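Local coordinates for piwi domain-containing protein (Vanderwaltozyma polyspora, PDB 5THE) that probably binds small guide RNA and its targets as the C-terminal lobe of a budding yeast Argonaute, a lobe that contributes to selectivity of RNA target cleavage, at residues L269-T274 / E311-V316. Numbering follows the deposited sequence.
Sequences LGSDVT and EIITNV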
# COMPACT_ATOMS: atom_id res chain seq x y z
N LEU A 269 -9.51 -4.70 -4.29
CA LEU A 269 -9.54 -3.25 -4.21
C LEU A 269 -9.25 -2.78 -2.79
O LEU A 269 -9.64 -3.44 -1.82
CB LEU A 269 -10.90 -2.68 -4.61
CG LEU A 269 -11.49 -3.06 -5.96
CD1 LEU A 269 -12.94 -2.64 -5.93
CD2 LEU A 269 -10.73 -2.34 -7.07
N GLY A 270 -8.61 -1.63 -2.68
CA GLY A 270 -8.46 -0.96 -1.41
C GLY A 270 -8.85 0.50 -1.53
O GLY A 270 -8.50 1.16 -2.50
N SER A 271 -9.61 0.98 -0.56
CA SER A 271 -9.98 2.38 -0.53
C SER A 271 -9.73 2.98 0.85
O SER A 271 -9.73 2.28 1.86
CB SER A 271 -11.44 2.61 -0.95
OG SER A 271 -12.32 2.01 -0.03
N ASP A 272 -9.50 4.28 0.86
CA ASP A 272 -9.29 5.04 2.08
C ASP A 272 -9.83 6.44 1.84
O ASP A 272 -9.96 6.89 0.70
CB ASP A 272 -7.79 5.07 2.49
CG ASP A 272 -7.54 5.76 3.83
OD1 ASP A 272 -8.24 5.48 4.81
OD2 ASP A 272 -6.59 6.56 3.91
N VAL A 273 -10.16 7.11 2.93
CA VAL A 273 -10.51 8.53 2.92
C VAL A 273 -9.67 9.22 3.97
O VAL A 273 -9.49 8.69 5.07
CB VAL A 273 -12.01 8.76 3.21
CG1 VAL A 273 -12.37 10.23 3.02
CG2 VAL A 273 -12.84 7.90 2.31
N THR A 274 -9.14 10.38 3.63
CA THR A 274 -8.47 11.22 4.62
C THR A 274 -9.16 12.58 4.64
O THR A 274 -9.69 13.03 3.62
CB THR A 274 -7.00 11.41 4.31
OG1 THR A 274 -6.85 11.88 2.96
CG2 THR A 274 -6.27 10.08 4.48
N GLU A 311 -17.01 11.12 5.18
CA GLU A 311 -16.45 9.78 5.32
C GLU A 311 -16.88 8.81 4.23
O GLU A 311 -16.11 7.92 3.88
CB GLU A 311 -16.83 9.19 6.68
CG GLU A 311 -16.47 10.05 7.88
CD GLU A 311 -16.55 9.28 9.18
OE1 GLU A 311 -15.57 8.58 9.53
OE2 GLU A 311 -17.60 9.36 9.85
N ILE A 312 -18.08 8.97 3.68
CA ILE A 312 -18.59 8.04 2.67
C ILE A 312 -18.11 8.48 1.30
O ILE A 312 -18.25 9.66 0.93
CB ILE A 312 -20.13 7.95 2.72
CG1 ILE A 312 -20.59 7.47 4.10
CG2 ILE A 312 -20.64 7.02 1.65
CD1 ILE A 312 -19.96 6.17 4.53
N ILE A 313 -17.52 7.55 0.55
CA ILE A 313 -17.06 7.83 -0.81
C ILE A 313 -18.24 7.69 -1.75
O ILE A 313 -18.47 6.62 -2.32
CB ILE A 313 -15.92 6.89 -1.25
CG1 ILE A 313 -14.89 6.69 -0.15
CG2 ILE A 313 -15.27 7.44 -2.48
CD1 ILE A 313 -13.89 5.53 -0.42
N THR A 314 -18.97 8.79 -1.95
CA THR A 314 -20.24 8.76 -2.66
C THR A 314 -20.10 8.20 -4.07
O THR A 314 -20.95 7.43 -4.53
CB THR A 314 -20.85 10.16 -2.74
OG1 THR A 314 -20.94 10.70 -1.42
CG2 THR A 314 -22.24 10.09 -3.35
N ASN A 315 -19.05 8.59 -4.77
CA ASN A 315 -18.87 8.20 -6.16
C ASN A 315 -17.65 7.30 -6.31
O ASN A 315 -16.90 7.41 -7.28
CB ASN A 315 -18.78 9.43 -7.06
CG ASN A 315 -19.23 9.15 -8.49
OD1 ASN A 315 -19.79 8.09 -8.79
ND2 ASN A 315 -18.97 10.11 -9.38
N VAL A 316 -17.46 6.37 -5.36
CA VAL A 316 -16.34 5.44 -5.44
C VAL A 316 -16.40 4.67 -6.75
O VAL A 316 -15.37 4.41 -7.38
CB VAL A 316 -16.31 4.51 -4.20
CG1 VAL A 316 -17.52 3.54 -4.17
CG2 VAL A 316 -15.00 3.73 -4.14
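In the RNase H-like Piwi domain, part of one face of the central strand 264-274, around Ser271 and Val273, is covered by the loop leading into helix 320-329, and Ile313 makes most of that contact. Its CG1 meets Val273 CG2 at 3.4 Å, tighter than ordinary carbon packing, as the two side chains lie alongside one another, running in opposite senses. Both are beta-branched and apolar, which suits a buried meeting of strand and loop that offers their branches no polar partner. In Ile313 a chi1 of -43° sets CG1 beside the backbone N, opposite the carbonyl carbon, and the extended chi2 carries CD1 on to the strand, 3.8 Å from Ser271 CB. A small serine suits this position, since the isoleucine tip can settle over its CB while OG makes a weak hydrogen bond to Tyr341 of the neighbouring parallel strand. Val273 CG2 also rests 3.6 Å from Glu311 O, which accepts a hydrogen bond from Arg343 NH2. No hydrogen bond joins the two segments; the loop is tied within itself by Val316 N to Ile313 O (3.2 Å, type I turn) and to helix 351-373 by Ile313 N to Glu358. Asp272 turns away from the loop and packs on helix 490-515, its carboxylate close to those of Asp344 and Asp496. Such an acidic cluster, on and beside the central strand, is characteristic of the RNase H fold.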